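Local coordinates for protein acetyltransferase (Klebsiella pneumoniae, PDB 5XUN) that probably transfers the acetyl group of acetyl-CoA to the glycine carried by glycyl-tRNA, acting as the toxin of a type II toxin-antitoxin pair, at residues B[15-20]-B[56-61]; B[43-48]-B[62-67]. The protein carries 1 engineered substitution. All coordinates share one frame; numbering follows the deposited sequence.

Interaction 1 (B[15-20]-B[56-61])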
loop_
_atom_site.group_PDB
_atom_site.type_symbol
_atom_site.label_atom_id
_atom_site.label_comp_id
_atom_site.label_asym_id
_atom_site.label_seq_id
_atom_site.Cartn_x
_atom_site.Cartn_y
_atom_site.Cartn_z
ATOM N N SER B 15 22.505 9.438 9.091
ATOM C CA SER B 15 23.676 10.281 9.298
ATOM C C SER B 15 23.578 11.583 8.518
ATOM O O SER B 15 24.559 12.046 7.928
ATOM C CB SER B 15 24.933 9.506 8.915
ATOM O OG SER B 15 26.105 10.225 9.254
ATOM N N TYR B 16 22.387 12.166 8.453
ATOM C CA TYR B 16 22.183 13.415 7.739
ATOM C C TYR B 16 22.444 14.607 8.644
ATOM O O TYR B 16 22.219 14.556 9.855
ATOM C CB TYR B 16 20.760 13.499 7.181
ATOM C CG TYR B 16 20.416 12.348 6.274
ATOM C CD1 TYR B 16 21.085 12.178 5.069
ATOM C CD2 TYR B 16 19.431 11.431 6.617
ATOM C CE1 TYR B 16 20.787 11.127 4.230
ATOM C CE2 TYR B 16 19.126 10.374 5.784
ATOM C CZ TYR B 16 19.808 10.228 4.591
ATOM O OH TYR B 16 19.513 9.177 3.753
ATOM N N ASP B 17 22.928 15.688 8.038
ATOM C CA ASP B 17 23.007 16.978 8.710
ATOM C C ASP B 17 21.650 17.654 8.567
ATOM O O ASP B 17 21.300 18.133 7.484
ATOM C CB ASP B 17 24.117 17.834 8.104
ATOM C CG ASP B 17 24.261 19.199 8.785
ATOM O OD1 ASP B 17 23.446 19.546 9.666
ATOM O OD2 ASP B 17 25.210 19.928 8.436
ATOM N N ILE B 18 20.879 17.685 9.648
ATOM C CA ILE B 18 19.566 18.316 9.637
ATOM C C ILE B 18 19.542 19.593 10.467
ATOM O O ILE B 18 18.480 20.207 10.621
ATOM C CB ILE B 18 18.477 17.341 10.109
ATOM C CG1 ILE B 18 18.714 16.938 11.564
ATOM C CG2 ILE B 18 18.462 16.104 9.223
ATOM C CD1 ILE B 18 17.500 16.316 12.232
ATOM N N THR B 19 20.687 20.016 11.004
ATOM C CA THR B 19 20.717 21.190 11.871
ATOM C C THR B 19 20.384 22.441 11.066
ATOM O O THR B 19 20.978 22.700 10.014
ATOM C CB THR B 19 22.081 21.331 12.551
ATOM O OG1 THR B 19 23.080 21.649 11.574
ATOM C CG2 THR B 19 22.464 20.042 13.272
ATOM N N GLY B 20 19.415 23.212 11.550
ATOM C CA GLY B 20 18.985 24.380 10.819
ATOM C C GLY B 20 17.928 24.132 9.767
ATOM O O GLY B 20 17.624 25.049 8.994
ATOM N N VAL B 56 29.293 14.986 4.978
ATOM C CA VAL B 56 28.042 14.668 5.663
ATOM C C VAL B 56 26.915 15.274 4.838
ATOM O O VAL B 56 26.791 16.510 4.790
ATOM C CB VAL B 56 28.028 15.204 7.100
ATOM C CG1 VAL B 56 26.774 14.723 7.819
ATOM C CG2 VAL B 56 29.280 14.759 7.844
ATOM N N PRO B 57 26.115 14.468 4.146
ATOM C CA PRO B 57 25.057 15.039 3.313
ATOM C C PRO B 57 24.071 15.819 4.166
ATOM O O PRO B 57 23.656 15.379 5.240
ATOM C CB PRO B 57 24.410 13.809 2.663
ATOM C CG PRO B 57 24.926 12.626 3.438
ATOM C CD PRO B 57 26.271 13.022 3.936
ATOM N N ARG B 58 23.732 17.007 3.692
ATOM C CA ARG B 58 22.740 17.839 4.339
ATOM C C ARG B 58 21.367 17.505 3.785
ATOM O O ARG B 58 21.210 17.272 2.584
ATOM C CB ARG B 58 23.078 19.313 4.121
ATOM C CG ARG B 58 24.490 19.651 4.594
ATOM C CD ARG B 58 24.923 21.054 4.222
ATOM N NE ARG B 58 23.833 22.017 4.325
ATOM C CZ ARG B 58 23.343 22.689 3.291
ATOM N NH1 ARG B 58 23.845 22.491 2.078
ATOM N NH2 ARG B 58 22.349 23.551 3.467
ATOM N N LEU B 59 20.377 17.457 4.667
ATOM C CA LEU B 59 19.016 17.152 4.262
ATOM C C LEU B 59 18.318 18.468 3.943
ATOM O O LEU B 59 18.232 19.354 4.799
ATOM C CB LEU B 59 18.292 16.373 5.361
ATOM C CG LEU B 59 16.934 15.742 5.062
ATOM C CD1 LEU B 59 16.805 14.427 5.819
ATOM C CD2 LEU B 59 15.799 16.672 5.448
ATOM N N LEU B 60 17.862 18.606 2.699
ATOM C CA LEU B 60 17.176 19.806 2.246
ATOM C C LEU B 60 15.694 19.587 1.979
ATOM O O LEU B 60 14.981 20.557 1.690
ATOM C CB LEU B 60 17.854 20.356 0.979
ATOM C CG LEU B 60 19.225 21.040 1.119
ATOM C CD1 LEU B 60 19.171 22.157 2.152
ATOM C CD2 LEU B 60 20.349 20.065 1.440
ATOM N N GLY B 61 15.215 18.351 2.069
ATOM C CA GLY B 61 13.800 18.065 1.935
ATOM C C GLY B 61 13.545 16.601 2.204
ATOM O O GLY B 61 14.472 15.784 2.211
HETATM O O HOH W 1 19.365 20.880 6.922
#
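Leu59 touches both Tyr16 and Ile18 and forms the apolar centre of this contact. Its CD1 lies 4.1 Å from Tyr16 CD2, approaching the ring obliquely, while Ile18 runs alongside Leu59, with Ile18 CG2 3.9 Å from Leu59 CB. The torsions explain the pairing: CG of Leu59 stands anti to the backbone N (chi1 -170°), which carries the branch toward 15-20, where CD1 reaches the Tyr16 ring and Ile18 CG2, whereas CG1 of Ile18 lies between its backbone N and carbonyl carbon (chi1 64°) and only the CG2 methyl is turned to Leu59. Leu32 of helix 26-34 touches both side chains. Further along, Tyr16 CD1 meets the ring of Pro57 at CG, 4.2 Å away, and the carbonyl O of Pro57 lies near the plane of the Tyr16 ring at its edge. The hydroxyl points out of the contact, where Tyr16 OH hydrogen-bonds Glu8 OE2 and the backbone N of Ala11.

Two backbone bonds clamp the segments on Asp17. Asp17 N donates to Pro57 O over 2.9 Å, almost straight at 173°, and Asp17 O accepts from Leu59 N at 3.0 Å. A water joins Leu59 O firmly and Asp17 O weakly.

At the polar edge, the Asp17 and Arg58 side chains lie side by side, yet their charged groups do not touch: Asp17 OD2 is 4.8 Å from Arg58 NE and packs on the aliphatic Arg58 CG at 3.9 Å. Asp17 OD1 instead accepts from both N and OG1 of Thr19, two bonds that should fix the carboxylate's rotation. The N-H bond makes an Asx turn. With the single beta bridge between Asp17 and Arg58, this pins the loop after strand 6-9 to the entry of strand 59-71, which then forms a classic beta bulge where Leu60 and Gly61 face Leu50, within the GNAT fold.

Interaction 2 (B[43-48]-B[62-67]); sequences QILRGY and YYTLSG
Arg46 pairs with Leu65 and Tyr48 with Tyr63 through four backbone hydrogen bonds: Arg46 N to Leu65 O and Leu65 N to Arg46 O are both 3.0 Å, Tyr48 N to Tyr63 O and Tyr63 N to Tyr48 O both 2.9 Å. Between these antiparallel hydrogen-bonded pairs, Gly47 and Thr64 form a non-hydrogen-bonded one, CA atoms 4.5 Å apart.

On the face carrying Tyr48, Tyr63 and Leu65, the two tyrosine rings are nearly parallel (15°) but slid apart, their centroids at 4.8 Å. CG of Tyr63 lies between its backbone N and carbonyl carbon (chi1 74°), which helps bring its ring alongside Tyr48, whose CB makes a CH-pi contact over the Tyr63 face. Tyr63 OH stands over the Tyr48 ring near its rim.

On the Thr64 face, both methyls of Leu45 press on Thr64, the closer being Leu45 CD1, 3.8 Å from Thr64 CG2.

Tyr48 OH and Arg46 NE hydrogen-bond Ala126 O and Lys125 O of the second subunit. Helices sandwich this hairpin of strands 46-51 and 59-71: Val119 of helix 108-126 covers Tyr48, Tyr63 and Leu65, and His115 hydrogen-bonds Tyr63 OH; Leu36 of helix 36-41 covers Leu45 and Thr64, while strand 88-99 pairs along the far edge of 59-71.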
loop_
_atom_site.group_PDB
_atom_site.type_symbol
_atom_site.label_atom_id
_atom_site.label_comp_id
_atom_site.label_asym_id
_atom_site.label_seq_id
_atom_site.Cartn_x
_atom_site.Cartn_y
_atom_site.Cartn_z
ATOM N N GLN B 43 7.657 0.788 10.497
ATOM C CA GLN B 43 6.759 0.335 9.428
ATOM C C GLN B 43 5.437 1.096 9.427
ATOM O O GLN B 43 4.419 0.581 8.964
ATOM C CB GLN B 43 6.504 -1.173 9.516
ATOM C CG GLN B 43 7.770 -1.983 9.692
ATOM C CD GLN B 43 8.791 -1.712 8.606
ATOM O OE1 GLN B 43 8.443 -1.495 7.448
ATOM N NE2 GLN B 43 10.065 -1.721 8.979
ATOM N N ILE B 44 5.452 2.322 9.953
ATOM C CA ILE B 44 4.309 3.230 9.901
ATOM C C ILE B 44 4.344 4.068 8.627
ATOM O O ILE B 44 3.295 4.483 8.116
ATOM C CB ILE B 44 4.327 4.126 11.159
ATOM C CG1 ILE B 44 4.141 3.294 12.424
ATOM C CG2 ILE B 44 3.239 5.179 11.112
ATOM C CD1 ILE B 44 2.899 2.423 12.401
ATOM N N LEU B 45 5.538 4.310 8.111
ATOM C CA LEU B 45 5.770 5.090 6.909
ATOM C C LEU B 45 7.113 4.643 6.376
ATOM O O LEU B 45 7.864 3.945 7.062
ATOM C CB LEU B 45 5.756 6.598 7.192
ATOM C CG LEU B 45 6.781 7.185 8.175
ATOM C CD1 LEU B 45 8.155 7.446 7.544
ATOM C CD2 LEU B 45 6.215 8.458 8.777
ATOM N N ARG B 46 7.418 5.063 5.151
ATOM C CA ARG B 46 8.769 4.998 4.624
ATOM C C ARG B 46 9.168 6.395 4.172
ATOM O O ARG B 46 8.358 7.123 3.577
ATOM C CB ARG B 46 8.889 3.994 3.468
ATOM C CG ARG B 46 8.557 2.563 3.888
ATOM C CD ARG B 46 9.447 2.080 5.031
ATOM N NE ARG B 46 10.732 1.587 4.549
ATOM C CZ ARG B 46 11.692 1.106 5.339
ATOM N NH1 ARG B 46 11.507 1.054 6.648
ATOM N NH2 ARG B 46 12.838 0.683 4.828
ATOM N N GLY B 47 10.396 6.779 4.502
ATOM C CA GLY B 47 10.862 8.149 4.347
ATOM C C GLY B 47 11.901 8.276 3.248
ATOM O O GLY B 47 12.762 7.414 3.094
ATOM N N TYR B 48 11.840 9.388 2.528
ATOM C CA TYR B 48 12.787 9.690 1.468
ATOM C C TYR B 48 13.330 11.088 1.713
ATOM O O TYR B 48 12.621 11.957 2.224
ATOM C CB TYR B 48 12.126 9.608 0.076
ATOM C CG TYR B 48 11.621 8.225 -0.257
ATOM C CD1 TYR B 48 10.418 7.759 0.269
ATOM C CD2 TYR B 48 12.357 7.370 -1.075
ATOM C CE1 TYR B 48 9.958 6.483 -0.022
ATOM C CE2 TYR B 48 11.901 6.084 -1.371
ATOM C CZ TYR B 48 10.697 5.651 -0.838
ATOM O OH TYR B 48 10.223 4.382 -1.114
ATOM N N TYR B 62 12.276 16.274 2.433
ATOM C CA TYR B 62 11.930 14.884 2.702
ATOM C C TYR B 62 10.450 14.663 2.424
ATOM O O TYR B 62 9.672 15.619 2.335
ATOM C CB TYR B 62 12.278 14.502 4.147
ATOM C CG TYR B 62 11.289 14.990 5.192
ATOM C CD1 TYR B 62 11.388 16.269 5.746
ATOM C CD2 TYR B 62 10.280 14.162 5.646
ATOM C CE1 TYR B 62 10.477 16.706 6.707
ATOM C CE2 TYR B 62 9.385 14.577 6.587
ATOM C CZ TYR B 62 9.485 15.846 7.126
ATOM O OH TYR B 62 8.565 16.237 8.072
ATOM N N TYR B 63 10.066 13.386 2.295
ATOM C CA TYR B 63 8.650 13.031 2.213
ATOM C C TYR B 63 8.438 11.626 2.772
ATOM O O TYR B 63 9.383 10.844 2.895
ATOM C CB TYR B 63 8.110 13.148 0.774
ATOM C CG TYR B 63 8.518 12.076 -0.224
ATOM C CD1 TYR B 63 7.880 10.835 -0.250
ATOM C CD2 TYR B 63 9.506 12.321 -1.170
ATOM C CE1 TYR B 63 8.230 9.868 -1.182
ATOM C CE2 TYR B 63 9.867 11.361 -2.101
ATOM C CZ TYR B 63 9.223 10.135 -2.105
ATOM O OH TYR B 63 9.572 9.179 -3.031
ATOM N N THR B 64 7.178 11.309 3.106
ATOM C CA THR B 64 6.821 10.004 3.660
ATOM C C THR B 64 5.627 9.400 2.921
ATOM O O THR B 64 4.718 10.114 2.488
ATOM C CB THR B 64 6.469 10.092 5.165
ATOM O OG1 THR B 64 5.216 10.756 5.326
ATOM C CG2 THR B 64 7.519 10.870 5.920
ATOM N N LEU B 65 5.613 8.062 2.825
ATOM C CA LEU B 65 4.541 7.313 2.168
ATOM C C LEU B 65 4.007 6.230 3.096
ATOM O O LEU B 65 4.779 5.517 3.739
ATOM C CB LEU B 65 5.036 6.664 0.865
ATOM C CG LEU B 65 5.567 7.653 -0.173
ATOM C CD1 LEU B 65 6.183 6.949 -1.381
ATOM C CD2 LEU B 65 4.446 8.568 -0.606
ATOM N N SER B 66 2.684 6.100 3.149
ATOM C CA SER B 66 2.041 5.058 3.936
ATOM C C SER B 66 0.901 4.458 3.133
ATOM O O SER B 66 0.209 5.174 2.407
ATOM C CB SER B 66 1.493 5.616 5.262
ATOM O OG SER B 66 2.506 6.333 5.950
ATOM N N GLY B 67 0.717 3.147 3.250
ATOM C CA GLY B 67 -0.454 2.522 2.664
ATOM C C GLY B 67 -1.726 2.989 3.344
ATOM O O GLY B 67 -1.777 3.181 4.556
#

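Strand 59-71 carries both contacts: 56-61 brings in its beginning and 62-67 continues it directly, and the two contact centres are about 18 Å apart. Interaction 1 is a surface contact, centred about 19 Å from the middle of the chain, whereas interaction 2 is buried, about 8 Å from it. The four segments alternate along the chain: the loop 15-20 reaches the start of the strand, and 43-48 is its hairpin partner further on. The side chain of Leu59, in interaction 1, is about 10 Å from the bound acetyl-CoA, and that of Thr64, in interaction 2, about 8 Å.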